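Local coordinates for protein 432aa long hypothetical deoxyribodipyrimidine photolyase (Sulfolobus tokodaii, PDB 2E0I) that probably uses light to split cyclobutane pyrimidine dimers in DNA, carrying two FAD molecules, one of which may serve as a light-harvesting antenna, at residues Tyr45-Glu48 with Phe49-Ser52; Arg138-Thr141 with Ser142-Glu146; Val171-Leu174 with Leu175-Lys179; Leu244-Arg247 with Asp248-Thr251; Glu275-Glu278 with Ser279-Glu282. All blocks are in the same frame, centred on the assembly; numbering follows the deposited sequence.

Contact 1. Residues Tyr45-Glu48 with Phe49-Ser52; sequences YKSE and FAVS. With FAD (flavin-adenine dinucleotide), chain F.
Two partners grip Ser47 OG: it accepts the N-H of Ala50 (N to OG 3.2 Å, nearly straight at 170°) and is hydrogen-bonded to Leu338 O. This is a helix N-cap, in which a chi1 of 170° turns OG toward the N-H of Ala50 at the start of helix 48-66. The backbone takes over from there, Val51 N reaching Ser47 O at 3.1 Å and Ser52 N reaching Glu48 O at 3.0 Å. On the polar flank, Lys46 NZ forms a salt bridge with Glu48 OE2 (3.3 Å) and is hydrogen-bonded to Leu40 O, while a water joins Glu48 OE1 to Ser52 OG, a hydroxyl that Ile180 O also engages. The apolar flank belongs to the cofactor. Val51 CG2 meets the flavin methyl C7M at 3.6 Å, with Lys46 CG close beside it, and the Tyr45 ring lies over the adenine, its CG 3.4 Å from C5A. With a serine replacing Tyr45, the adenine would probably lose its aromatic cover on that face and be freer to shift. Polar groups are paired along the helix start, while carbon atoms of Tyr45, Lys46 and Val51 face this FAD, probably the light-harvesting one.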
# COMPACT_ATOMS: atom_id res chain seq x y z
N TYR A 45 -11.48 0.43 6.48
CA TYR A 45 -10.41 0.28 5.50
C TYR A 45 -9.28 -0.63 5.96
O TYR A 45 -8.18 -0.61 5.41
CB TYR A 45 -9.86 1.67 5.16
CG TYR A 45 -10.79 2.48 4.30
CD1 TYR A 45 -10.59 2.55 2.92
CD2 TYR A 45 -11.87 3.15 4.84
CE1 TYR A 45 -11.45 3.29 2.11
CE2 TYR A 45 -12.74 3.88 4.04
CZ TYR A 45 -12.52 3.95 2.68
OH TYR A 45 -13.36 4.69 1.88
N LYS A 46 -9.57 -1.44 6.97
CA LYS A 46 -8.54 -2.32 7.51
C LYS A 46 -8.42 -3.64 6.76
O LYS A 46 -9.40 -4.23 6.34
CB LYS A 46 -8.80 -2.57 8.99
CG LYS A 46 -7.93 -3.65 9.60
CD LYS A 46 -8.40 -4.00 11.00
CE LYS A 46 -7.83 -5.34 11.47
NZ LYS A 46 -8.27 -5.68 12.87
N SER A 47 -7.17 -4.08 6.62
CA SER A 47 -6.85 -5.32 5.96
C SER A 47 -6.27 -6.26 7.02
O SER A 47 -5.35 -5.88 7.74
CB SER A 47 -5.82 -5.05 4.85
OG SER A 47 -5.30 -6.26 4.33
N GLU A 48 -6.80 -7.47 7.12
CA GLU A 48 -6.27 -8.42 8.10
C GLU A 48 -4.86 -8.83 7.69
O GLU A 48 -3.98 -8.98 8.53
CB GLU A 48 -7.15 -9.67 8.22
CG GLU A 48 -8.45 -9.48 8.99
CD GLU A 48 -8.26 -8.83 10.36
OE1 GLU A 48 -7.25 -9.11 11.04
OE2 GLU A 48 -9.16 -8.04 10.76
N PHE A 49 -4.65 -9.02 6.39
CA PHE A 49 -3.33 -9.41 5.91
C PHE A 49 -2.29 -8.33 6.22
O PHE A 49 -1.21 -8.64 6.71
CB PHE A 49 -3.36 -9.67 4.40
CG PHE A 49 -4.09 -10.92 4.01
CD1 PHE A 49 -3.81 -12.13 4.62
CD2 PHE A 49 -5.03 -10.89 2.98
CE1 PHE A 49 -4.46 -13.29 4.21
CE2 PHE A 49 -5.69 -12.06 2.57
CZ PHE A 49 -5.39 -13.26 3.19
N ALA A 50 -2.62 -7.08 5.93
CA ALA A 50 -1.70 -5.98 6.20
C ALA A 50 -1.34 -5.91 7.68
O ALA A 50 -0.18 -5.70 8.04
CB ALA A 50 -2.33 -4.67 5.79
N VAL A 51 -2.33 -6.10 8.54
CA VAL A 51 -2.13 -6.05 9.97
C VAL A 51 -1.18 -7.14 10.45
O VAL A 51 -0.29 -6.88 11.27
CB VAL A 51 -3.48 -6.14 10.70
CG1 VAL A 51 -3.27 -6.21 12.19
CG2 VAL A 51 -4.30 -4.91 10.37
N SER A 52 -1.35 -8.35 9.94
CA SER A 52 -0.48 -9.45 10.35
C SER A 52 0.96 -9.15 9.97
O SER A 52 1.89 -9.38 10.74
CB SER A 52 -0.92 -10.74 9.67
OG SER A 52 -2.25 -11.04 10.04
PA FAD F . -4.56 3.91 8.09
O1A FAD F . -4.72 3.62 6.65
O2A FAD F . -4.63 2.90 9.17
O5B FAD F . -6.02 4.56 8.30
C5B FAD F . -6.32 5.29 9.50
C4B FAD F . -7.71 5.93 9.43
O4B FAD F . -7.94 6.37 8.08
C3B FAD F . -8.81 4.91 9.73
O3B FAD F . -9.98 5.59 10.18
C2B FAD F . -9.04 4.31 8.35
O2B FAD F . -10.35 3.74 8.29
C1B FAD F . -9.01 5.59 7.51
N9A FAD F . -8.78 5.31 6.08
C8A FAD F . -7.79 4.58 5.57
N7A FAD F . -7.86 4.58 4.24
C5A FAD F . -8.90 5.32 3.89
C6A FAD F . -9.45 5.71 2.67
N6A FAD F . -8.94 5.26 1.53
N1A FAD F . -10.53 6.51 2.67
C2A FAD F . -11.07 6.93 3.80
N3A FAD F . -10.57 6.58 4.97
C4A FAD F . -9.50 5.78 5.06
N1 FAD F . 0.31 2.64 12.84
C2 FAD F . 0.35 2.90 14.22
O2 FAD F . 1.14 3.73 14.67
N3 FAD F . -0.54 2.23 15.07
C4 FAD F . -1.47 1.33 14.54
O4 FAD F . -2.25 0.74 15.29
C4X FAD F . -1.52 1.09 13.17
N5 FAD F . -2.50 0.24 12.63
C5X FAD F . -2.57 0.02 11.25
C6 FAD F . -3.59 -0.75 10.72
C7 FAD F . -3.72 -0.90 9.34
C7M FAD F . -4.87 -1.75 8.78
C8 FAD F . -2.82 -0.27 8.49
C8M FAD F . -2.93 -0.41 6.98
C9 FAD F . -1.78 0.50 9.03
C9A FAD F . -1.65 0.65 10.40
N10 FAD F . -0.65 1.47 10.95
C10 FAD F . -0.63 1.74 12.32
C1' FAD F . 0.36 2.11 10.07
C2' FAD F . -0.15 3.40 9.43
O2' FAD F . 0.00 3.33 8.01
C3' FAD F . 0.60 4.62 9.99
O3' FAD F . 0.33 4.74 11.39
C4' FAD F . 0.18 5.90 9.27
O4' FAD F . 1.05 6.96 9.66
C5' FAD F . -1.27 6.27 9.62
O5' FAD F . -1.93 6.90 8.52
P FAD F . -2.78 6.02 7.47
O1P FAD F . -3.52 6.97 6.61
O2P FAD F . -1.90 5.02 6.82
O3P FAD F . -3.83 5.30 8.45
O HOH W 1 -4.95 -10.33 10.97

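Contact 2. Residues Arg138-Thr141 with Ser142-Glu146; sequences RNFT and SFYNE
From Asn139 to Glu146 the backbone passes from loop into the first turns of helix 140-147, with Asn139 in the N-cap position. Three successive bonds span the junction: a weak one from Phe143 N to Asn139 O, a short straight one from Tyr144 N to Phe140 O (2.8 Å, 173°), and one from Asn145 N to Thr141 O (3.2 Å). Phe140 and Tyr144, one turn apart, both carry CG opposite the backbone nitrogen (chi1 178° and -178°), and their side chains therefore run alongside each other in the same direction. Their rings are almost parallel but slid apart, with centroids separated by 5.8 Å and little overlap. What covers the Phe140 face is instead Tyr144 CB, a CH-pi contact 4.2 Å from the ring centroid. Trp246 of helix 238-256 stacks on the opposite face, which leaves Phe140 sandwiched between its own helix and the flavin-binding one. Phe140 CD1 also comes to the edge of the Phe143 ring, 4.2 Å from CD2. At the start of the turn, the Arg138 guanidinium lays one face over Ser142 CB, and a water links Arg138 N (2.9 Å) with Ser142 OG (2.7 Å).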
# COMPACT_ATOMS: atom_id res chain seq x y z
N ARG A 138 1.86 18.06 -13.12
CA ARG A 138 0.57 17.56 -13.62
C ARG A 138 0.53 16.04 -13.70
O ARG A 138 -0.36 15.40 -13.15
CB ARG A 138 0.26 18.16 -15.00
CG ARG A 138 1.26 17.80 -16.12
CD ARG A 138 0.87 18.38 -17.50
NE ARG A 138 1.88 18.12 -18.53
CZ ARG A 138 3.11 18.65 -18.56
NH1 ARG A 138 3.95 18.34 -19.54
NH2 ARG A 138 3.52 19.49 -17.61
N ASN A 139 1.52 15.48 -14.40
CA ASN A 139 1.61 14.04 -14.59
C ASN A 139 2.93 13.48 -14.07
O ASN A 139 3.84 14.21 -13.67
CB ASN A 139 1.46 13.71 -16.07
CG ASN A 139 2.56 14.34 -16.92
OD1 ASN A 139 2.73 13.98 -18.08
ND2 ASN A 139 3.30 15.27 -16.35
N PHE A 140 3.03 12.15 -14.10
CA PHE A 140 4.22 11.48 -13.62
C PHE A 140 5.50 11.73 -14.41
O PHE A 140 6.56 11.99 -13.82
CB PHE A 140 3.98 9.97 -13.57
CG PHE A 140 5.18 9.19 -13.12
CD1 PHE A 140 5.59 9.23 -11.79
CD2 PHE A 140 5.93 8.45 -14.02
CE1 PHE A 140 6.74 8.56 -11.38
CE2 PHE A 140 7.07 7.78 -13.63
CZ PHE A 140 7.48 7.84 -12.31
N THR A 141 5.41 11.63 -15.74
CA THR A 141 6.60 11.79 -16.57
C THR A 141 7.27 13.14 -16.35
O THR A 141 8.49 13.23 -16.31
CB THR A 141 6.28 11.60 -18.08
OG1 THR A 141 5.78 12.82 -18.62
CG2 THR A 141 5.22 10.50 -18.28
N SER A 142 6.47 14.18 -16.19
CA SER A 142 7.00 15.51 -15.95
C SER A 142 7.75 15.50 -14.62
O SER A 142 8.88 15.98 -14.52
CB SER A 142 5.84 16.52 -15.91
OG SER A 142 6.28 17.82 -15.55
N PHE A 143 7.10 14.93 -13.60
CA PHE A 143 7.63 14.80 -12.24
C PHE A 143 8.96 14.05 -12.17
O PHE A 143 9.93 14.53 -11.58
CB PHE A 143 6.59 14.08 -11.37
CG PHE A 143 7.10 13.72 -10.00
CD1 PHE A 143 7.37 14.70 -9.06
CD2 PHE A 143 7.32 12.38 -9.67
CE1 PHE A 143 7.86 14.36 -7.80
CE2 PHE A 143 7.81 12.03 -8.42
CZ PHE A 143 8.08 13.01 -7.48
N TYR A 144 8.97 12.86 -12.76
CA TYR A 144 10.15 12.01 -12.77
C TYR A 144 11.36 12.69 -13.40
O TYR A 144 12.43 12.76 -12.79
CB TYR A 144 9.84 10.70 -13.50
CG TYR A 144 11.00 9.72 -13.52
CD1 TYR A 144 11.58 9.27 -12.33
CD2 TYR A 144 11.52 9.26 -14.73
CE1 TYR A 144 12.64 8.38 -12.35
CE2 TYR A 144 12.58 8.37 -14.76
CZ TYR A 144 13.14 7.93 -13.56
OH TYR A 144 14.21 7.05 -13.58
N ASN A 145 11.20 13.18 -14.62
CA ASN A 145 12.29 13.85 -15.32
C ASN A 145 12.91 14.98 -14.52
O ASN A 145 14.12 15.14 -14.50
CB ASN A 145 11.82 14.38 -16.66
CG ASN A 145 11.39 13.29 -17.60
OD1 ASN A 145 10.94 13.56 -18.72
ND2 ASN A 145 11.52 12.03 -17.16
N GLU A 146 12.07 15.77 -13.86
CA GLU A 146 12.55 16.90 -13.08
C GLU A 146 13.20 16.47 -11.76
O GLU A 146 14.30 16.91 -11.42
CB GLU A 146 11.39 17.90 -12.83
CG GLU A 146 11.77 19.23 -12.14
CD GLU A 146 10.75 20.37 -12.36
OE1 GLU A 146 10.85 21.40 -11.66
OE2 GLU A 146 9.85 20.26 -13.23
O HOH W 2 4.08 19.02 -14.68

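Contact 3. Residues Val171-Leu174 with Leu175-Lys179; sequences VDFL and LTFKK
Phe177 presents its ring edge to the face of Phe173 in an offset edge-to-face pair, planes at 87° and centroids 5.9 Å apart; this is the compact half of the contact. Between the rings, Phe177 CE2 lies 4.0 Å from Phe173 CE2, and Leu174 adds its CD2 methyl 4.3 Å from Phe177 CD2. Two backbone bonds reach three residues back, as in a 3-10 turn: Leu175 N to Asp172 O at 3.0 Å and Phe177 N to Leu174 O at 3.1 Å, both donors standing well above the carbonyl plane. The solvent side is looser and more polar. There Thr176 OG1 bonds to Phe173 O at 3.2 Å, and Leu175 CD2 lies over the Asp172 backbone, with the carboxylate OD2 4.0 Å off. Lys178 NZ is hydrogen-bonded to Asn56 OD1 of helix 48-66. In the fold, side chains facing the sheet and its helix pack this linker on the photolyase N-terminal region: Val171 and Leu174 on helix 48-66, Leu174 and Phe173 on strand 28-35, and Phe173 and Phe177 on strand 73-76.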
# COMPACT_ATOMS: atom_id res chain seq x y z
N VAL A 171 5.34 -6.31 22.80
CA VAL A 171 4.73 -6.83 21.58
C VAL A 171 3.73 -7.96 21.75
O VAL A 171 2.83 -8.11 20.92
CB VAL A 171 5.80 -7.27 20.59
CG1 VAL A 171 6.43 -6.06 19.98
CG2 VAL A 171 6.84 -8.11 21.30
N ASP A 172 3.88 -8.75 22.82
CA ASP A 172 2.95 -9.85 23.09
C ASP A 172 1.50 -9.35 22.95
O ASP A 172 0.65 -10.02 22.38
CB ASP A 172 3.16 -10.40 24.53
CG ASP A 172 4.08 -11.64 24.58
OD1 ASP A 172 4.32 -12.17 25.69
OD2 ASP A 172 4.57 -12.09 23.51
N PHE A 173 1.23 -8.17 23.48
CA PHE A 173 -0.10 -7.57 23.43
C PHE A 173 -0.66 -7.47 22.03
O PHE A 173 -1.86 -7.65 21.83
CB PHE A 173 -0.07 -6.16 24.05
CG PHE A 173 -1.32 -5.36 23.79
CD1 PHE A 173 -2.54 -5.76 24.33
CD2 PHE A 173 -1.28 -4.25 22.96
CE1 PHE A 173 -3.71 -5.05 24.04
CE2 PHE A 173 -2.44 -3.53 22.67
CZ PHE A 173 -3.66 -3.94 23.20
N LEU A 174 0.21 -7.19 21.06
CA LEU A 174 -0.21 -7.04 19.67
C LEU A 174 -0.72 -8.31 19.00
O LEU A 174 -1.41 -8.23 17.98
CB LEU A 174 0.93 -6.42 18.85
CG LEU A 174 1.31 -4.99 19.26
CD1 LEU A 174 2.54 -4.57 18.51
CD2 LEU A 174 0.16 -4.04 18.99
N LEU A 175 -0.40 -9.47 19.58
CA LEU A 175 -0.84 -10.74 19.01
C LEU A 175 -2.37 -10.89 18.90
O LEU A 175 -2.87 -11.71 18.13
CB LEU A 175 -0.25 -11.92 19.79
CG LEU A 175 1.19 -12.35 19.46
CD1 LEU A 175 1.48 -12.06 17.99
CD2 LEU A 175 2.19 -11.61 20.33
N THR A 176 -3.11 -10.10 19.66
CA THR A 176 -4.57 -10.17 19.60
C THR A 176 -5.08 -9.77 18.24
O THR A 176 -6.07 -10.32 17.75
CB THR A 176 -5.23 -9.19 20.56
OG1 THR A 176 -4.60 -9.29 21.85
CG2 THR A 176 -6.72 -9.50 20.67
N PHE A 177 -4.40 -8.80 17.64
CA PHE A 177 -4.78 -8.27 16.34
C PHE A 177 -4.33 -9.09 15.15
O PHE A 177 -4.82 -8.89 14.04
CB PHE A 177 -4.26 -6.84 16.21
CG PHE A 177 -4.75 -5.92 17.30
CD1 PHE A 177 -6.09 -5.55 17.36
CD2 PHE A 177 -3.87 -5.45 18.27
CE1 PHE A 177 -6.55 -4.72 18.38
CE2 PHE A 177 -4.32 -4.63 19.29
CZ PHE A 177 -5.66 -4.26 19.34
N LYS A 178 -3.38 -10.00 15.37
CA LYS A 178 -2.90 -10.84 14.28
C LYS A 178 -3.88 -12.00 14.20
O LYS A 178 -3.83 -12.92 15.02
CB LYS A 178 -1.48 -11.35 14.58
CG LYS A 178 -0.81 -11.96 13.36
CD LYS A 178 0.66 -12.27 13.58
CE LYS A 178 0.84 -13.49 14.44
NZ LYS A 178 2.25 -13.94 14.45
N LYS A 179 -4.78 -11.94 13.22
CA LYS A 179 -5.82 -12.96 13.06
C LYS A 179 -5.65 -13.92 11.90
O LYS A 179 -6.03 -15.09 11.99
CB LYS A 179 -7.19 -12.28 12.94
CG LYS A 179 -7.56 -11.39 14.11
CD LYS A 179 -8.91 -10.74 13.87
CE LYS A 179 -9.21 -9.63 14.86
NZ LYS A 179 -10.49 -8.93 14.51

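Contact 4. Residues Leu244-Arg247 with Asp248-Thr251; sequences LYWR and DFFT. With FAD (flavin-adenine dinucleotide), chain E.
Trp246, Phe249 and Phe250 form an aromatic cluster whose rings meet obliquely. The six-membered ring of Trp246 and the Phe250 ring have planes at 38° and centroids 5.2 Å apart; the same Trp246 ring is turned 82° from Phe249, its CZ3 lying 3.9 Å from Phe249 CD2. That same CD2 sits over one face of Phe250, while at the edge of the Phe250 ring, in its plane, comes the adenine nitrogen N1A of FAD, 3.8 Å from CE2. Trp246 CB approaches the adenine too, at C2A (3.7 Å). Arg247 serves the sugar: bends at chi2 and chi3 bring NE toward the ribose hydroxyl O2B in a weak bond of 3.4 Å, with C2B at the guanidinium edge. The modelled approach of this arginine to the flavin itself is too close to be trusted. Arg247 O accepts two donors from Thr251, one turn on, which reach it from opposite faces of its plane: OG1 (2.9 Å) and N (3.1 Å). Asp248 OD2 accepts from the backbone nitrogens of Leu129 and Thr130. Helix 238-256 thus forms a wall of the photolyase FAD pocket, with helices 217-221 and 227-233 packed on Leu244 and Arg247, helix 343-353 beside Arg247 and Phe250, and helix 140-147 against Tyr245.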
# COMPACT_ATOMS: atom_id res chain seq x y z
N LEU A 244 9.71 2.96 -8.63
CA LEU A 244 9.83 3.28 -7.22
C LEU A 244 9.35 4.71 -7.03
O LEU A 244 8.74 5.05 -6.01
CB LEU A 244 11.30 3.18 -6.80
CG LEU A 244 11.59 2.68 -5.39
CD1 LEU A 244 10.88 1.35 -5.14
CD2 LEU A 244 13.08 2.51 -5.25
N TYR A 245 9.61 5.55 -8.03
CA TYR A 245 9.22 6.95 -7.99
C TYR A 245 7.71 7.13 -8.08
O TYR A 245 7.19 8.20 -7.78
CB TYR A 245 9.93 7.73 -9.10
CG TYR A 245 11.29 8.29 -8.70
CD1 TYR A 245 11.38 9.39 -7.85
CD2 TYR A 245 12.48 7.69 -9.14
CE1 TYR A 245 12.62 9.89 -7.43
CE2 TYR A 245 13.73 8.18 -8.73
CZ TYR A 245 13.79 9.28 -7.87
OH TYR A 245 15.02 9.77 -7.43
N TRP A 246 6.99 6.09 -8.48
CA TRP A 246 5.54 6.20 -8.56
C TRP A 246 4.92 6.27 -7.17
O TRP A 246 3.80 6.74 -7.00
CB TRP A 246 4.92 5.04 -9.32
CG TRP A 246 4.80 5.30 -10.79
CD1 TRP A 246 5.65 4.89 -11.76
CD2 TRP A 246 3.77 6.04 -11.45
NE1 TRP A 246 5.21 5.31 -12.99
CE2 TRP A 246 4.05 6.02 -12.82
CE3 TRP A 246 2.62 6.71 -11.01
CZ2 TRP A 246 3.24 6.65 -13.77
CZ3 TRP A 246 1.81 7.33 -11.94
CH2 TRP A 246 2.12 7.30 -13.31
N ARG A 247 5.66 5.79 -6.18
CA ARG A 247 5.20 5.84 -4.81
C ARG A 247 5.20 7.28 -4.33
O ARG A 247 4.25 7.75 -3.71
CB ARG A 247 6.13 5.06 -3.91
CG ARG A 247 6.08 3.60 -4.11
CD ARG A 247 6.29 2.95 -2.77
NE ARG A 247 5.52 1.73 -2.76
CZ ARG A 247 4.62 1.36 -1.86
NH1 ARG A 247 4.29 2.09 -0.80
NH2 ARG A 247 4.02 0.22 -2.06
N ASP A 248 6.31 7.98 -4.60
CA ASP A 248 6.44 9.37 -4.20
C ASP A 248 5.38 10.20 -4.91
O ASP A 248 4.72 11.05 -4.28
CB ASP A 248 7.82 9.91 -4.58
CG ASP A 248 8.88 9.59 -3.54
OD1 ASP A 248 9.04 8.41 -3.16
OD2 ASP A 248 9.57 10.55 -3.11
N PHE A 249 5.21 9.96 -6.21
CA PHE A 249 4.25 10.71 -6.98
C PHE A 249 2.84 10.67 -6.41
O PHE A 249 2.22 11.71 -6.18
CB PHE A 249 4.20 10.23 -8.42
CG PHE A 249 3.28 11.04 -9.28
CD1 PHE A 249 3.61 12.35 -9.62
CD2 PHE A 249 2.06 10.52 -9.68
CE1 PHE A 249 2.73 13.14 -10.35
CE2 PHE A 249 1.17 11.30 -10.42
CZ PHE A 249 1.50 12.61 -10.75
N PHE A 250 2.31 9.47 -6.20
CA PHE A 250 0.96 9.36 -5.68
C PHE A 250 0.82 9.88 -4.25
O PHE A 250 -0.20 10.48 -3.91
CB PHE A 250 0.47 7.93 -5.77
CG PHE A 250 0.04 7.52 -7.16
CD1 PHE A 250 -0.85 8.31 -7.88
CD2 PHE A 250 0.50 6.34 -7.73
CE1 PHE A 250 -1.27 7.93 -9.15
CE2 PHE A 250 0.07 5.95 -9.00
CZ PHE A 250 -0.81 6.75 -9.71
N THR A 251 1.84 9.68 -3.43
CA THR A 251 1.83 10.16 -2.05
C THR A 251 1.73 11.68 -2.04
O THR A 251 0.86 12.25 -1.37
CB THR A 251 3.12 9.74 -1.31
OG1 THR A 251 3.13 8.32 -1.15
CG2 THR A 251 3.22 10.42 0.05
PA FAD E . 6.84 -4.92 -8.75
O1A FAD E . 7.82 -6.00 -8.44
O2A FAD E . 6.57 -4.40 -10.11
O5B FAD E . 7.77 -3.73 -8.21
C5B FAD E . 7.64 -2.39 -8.69
C4B FAD E . 7.70 -1.40 -7.52
O4B FAD E . 7.55 -0.05 -7.97
C3B FAD E . 6.55 -1.68 -6.55
O3B FAD E . 7.04 -2.53 -5.51
C2B FAD E . 6.32 -0.29 -5.98
O2B FAD E . 7.37 0.04 -5.06
C1B FAD E . 6.46 0.55 -7.25
N9A FAD E . 5.24 0.50 -8.08
C8A FAD E . 5.01 -0.29 -9.13
N7A FAD E . 3.84 0.02 -9.68
C5A FAD E . 3.31 1.01 -8.97
C6A FAD E . 2.13 1.75 -9.04
N6A FAD E . 1.24 1.52 -10.01
N1A FAD E . 1.89 2.70 -8.13
C2A FAD E . 2.76 2.96 -7.16
N3A FAD E . 3.89 2.29 -7.07
C4A FAD E . 4.19 1.32 -7.95
N1 FAD E . 0.75 -0.46 -4.29
C2 FAD E . 0.86 -0.38 -2.89
O2 FAD E . 1.96 -0.46 -2.34
N3 FAD E . -0.29 -0.25 -2.11
C4 FAD E . -1.55 -0.21 -2.73
O4 FAD E . -2.56 -0.04 -2.05
C4X FAD E . -1.65 -0.32 -4.12
N5 FAD E . -2.91 -0.37 -4.71
C5X FAD E . -3.03 -0.45 -6.11
C6 FAD E . -4.30 -0.49 -6.68
C7 FAD E . -4.43 -0.53 -8.06
C7M FAD E . -5.84 -0.54 -8.67
C8 FAD E . -3.30 -0.55 -8.87
C8M FAD E . -3.41 -0.57 -10.40
C9 FAD E . -2.03 -0.52 -8.29
C9A FAD E . -1.89 -0.46 -6.90
N10 FAD E . -0.62 -0.41 -6.30
C10 FAD E . -0.51 -0.44 -4.90
C1' FAD E . 0.61 -0.36 -7.14
C2' FAD E . 1.27 -1.68 -7.53
O2' FAD E . 0.31 -2.56 -8.14
C3' FAD E . 1.93 -2.38 -6.35
O3' FAD E . 2.85 -1.47 -5.72
C4' FAD E . 2.71 -3.62 -6.79
O4' FAD E . 1.84 -4.53 -7.47
C5' FAD E . 3.35 -4.33 -5.60
O5' FAD E . 4.00 -5.54 -6.00
P FAD E . 5.57 -5.60 -6.32
O1P FAD E . 6.29 -4.96 -5.19
O2P FAD E . 5.90 -7.00 -6.66
O3P FAD E . 5.72 -4.66 -7.62

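Contact 5. Residues Glu275-Glu278 with Ser279-Glu282; sequences ENNE and SYFE
Tyr280 folds back over Asn277, the N-cap residue of helix 278-286, its CG lying beside its own backbone nitrogen (chi1 -64°). At the root, Tyr280 CB lies 3.6 Å from Asn277 O. The modelled approach of the Asn277 amide to the ring is too close to be relied on. Farther out, CD2 meets Asn277 CB at 3.6 Å, and CD2 and CE2 both come within 3.4 Å of Glu275 OE1, while the ring packs also on Ile411 and Val412. A glycine in place of Tyr280 would probably open a gap beside Asn277 CB and the Glu275 carboxylate and leave Ile411 and Val412 without the ring they pack on. That carboxylate also has a salt bridge to Arg417. The backbone opens the helix in the usual way: Asn277 O receives Phe281 N at 3.3 Å and, weakly, Tyr280 N, and Glu282 N reaches Glu278 O at 3.3 Å. Glu275 OE1 also turns back on its own segment, to a weak bond of 3.5 Å with Asn277 N.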
# COMPACT_ATOMS: atom_id res chain seq x y z
N GLU A 275 -23.71 3.03 -11.99
CA GLU A 275 -24.82 2.10 -11.96
C GLU A 275 -24.84 1.34 -10.63
O GLU A 275 -25.89 0.90 -10.17
CB GLU A 275 -24.68 1.12 -13.11
CG GLU A 275 -25.81 0.11 -13.22
CD GLU A 275 -25.30 -1.24 -13.69
OE1 GLU A 275 -24.61 -1.90 -12.89
OE2 GLU A 275 -25.59 -1.63 -14.84
N ASN A 276 -23.66 1.20 -10.02
CA ASN A 276 -23.47 0.49 -8.75
C ASN A 276 -24.37 -0.70 -8.48
O ASN A 276 -24.94 -0.81 -7.40
CB ASN A 276 -23.59 1.46 -7.56
CG ASN A 276 -22.40 2.38 -7.43
OD1 ASN A 276 -21.28 2.01 -7.77
ND2 ASN A 276 -22.64 3.57 -6.91
N ASN A 277 -24.48 -1.61 -9.44
CA ASN A 277 -25.31 -2.78 -9.24
C ASN A 277 -24.69 -3.73 -8.21
O ASN A 277 -23.82 -4.53 -8.54
CB ASN A 277 -25.52 -3.51 -10.57
CG ASN A 277 -26.14 -4.87 -10.39
OD1 ASN A 277 -27.11 -5.03 -9.65
ND2 ASN A 277 -25.58 -5.86 -11.06
N GLU A 278 -25.15 -3.63 -6.97
CA GLU A 278 -24.64 -4.45 -5.86
C GLU A 278 -24.44 -5.93 -6.20
O GLU A 278 -23.67 -6.63 -5.55
CB GLU A 278 -25.57 -4.32 -4.66
CG GLU A 278 -24.89 -3.74 -3.42
CD GLU A 278 -25.83 -2.88 -2.59
OE1 GLU A 278 -26.16 -1.75 -3.04
OE2 GLU A 278 -26.23 -3.32 -1.48
N SER A 279 -25.13 -6.39 -7.23
CA SER A 279 -25.03 -7.77 -7.66
C SER A 279 -23.71 -8.02 -8.40
O SER A 279 -23.01 -9.00 -8.12
CB SER A 279 -26.21 -8.09 -8.56
OG SER A 279 -26.15 -9.44 -8.98
N TYR A 280 -23.38 -7.16 -9.36
CA TYR A 280 -22.14 -7.31 -10.11
C TYR A 280 -20.95 -7.18 -9.15
O TYR A 280 -20.01 -7.96 -9.20
CB TYR A 280 -22.01 -6.24 -11.19
CG TYR A 280 -23.03 -6.27 -12.29
CD1 TYR A 280 -23.61 -7.47 -12.71
CD2 TYR A 280 -23.38 -5.11 -12.98
CE1 TYR A 280 -24.51 -7.51 -13.78
CE2 TYR A 280 -24.27 -5.13 -14.05
CZ TYR A 280 -24.83 -6.33 -14.44
OH TYR A 280 -25.70 -6.36 -15.52
N PHE A 281 -21.01 -6.17 -8.30
CA PHE A 281 -19.96 -5.91 -7.32
C PHE A 281 -19.65 -7.13 -6.47
O PHE A 281 -18.49 -7.41 -6.15
CB PHE A 281 -20.36 -4.75 -6.41
CG PHE A 281 -19.32 -4.39 -5.39
CD1 PHE A 281 -18.02 -4.09 -5.78
CD2 PHE A 281 -19.64 -4.36 -4.05
CE1 PHE A 281 -17.05 -3.77 -4.83
CE2 PHE A 281 -18.67 -4.03 -3.10
CZ PHE A 281 -17.38 -3.74 -3.50
N GLU A 282 -20.69 -7.85 -6.08
CA GLU A 282 -20.54 -9.03 -5.25
C GLU A 282 -19.84 -10.12 -6.05
O GLU A 282 -19.02 -10.87 -5.51
CB GLU A 282 -21.90 -9.51 -4.78
CG GLU A 282 -21.83 -10.46 -3.60
CD GLU A 282 -21.84 -9.75 -2.26
OE1 GLU A 282 -21.05 -8.79 -2.08
OE2 GLU A 282 -22.63 -10.16 -1.37

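The five contacts run in series along the chain, and two of them, contacts 1 and 4, line the two FAD sites, their centres 22 Å apart. Contacts 1 and 3 lie 13 Å apart between centres and touch: Val51 CG1 rests 3.6 Å from Phe177 O, where the linker packs on helix 48-66, itself beside the parallel sheet. Contacts 2 and 4, centres 11 Å apart, join helix 140-147 to helix 238-256, tying the N-terminal family region to the FAD-binding one. Contact 5 stands at the surface, about 31 Å from contact 4 between centres, in the same FAD-binding family region, and about 36 Å from contact 2 between centres.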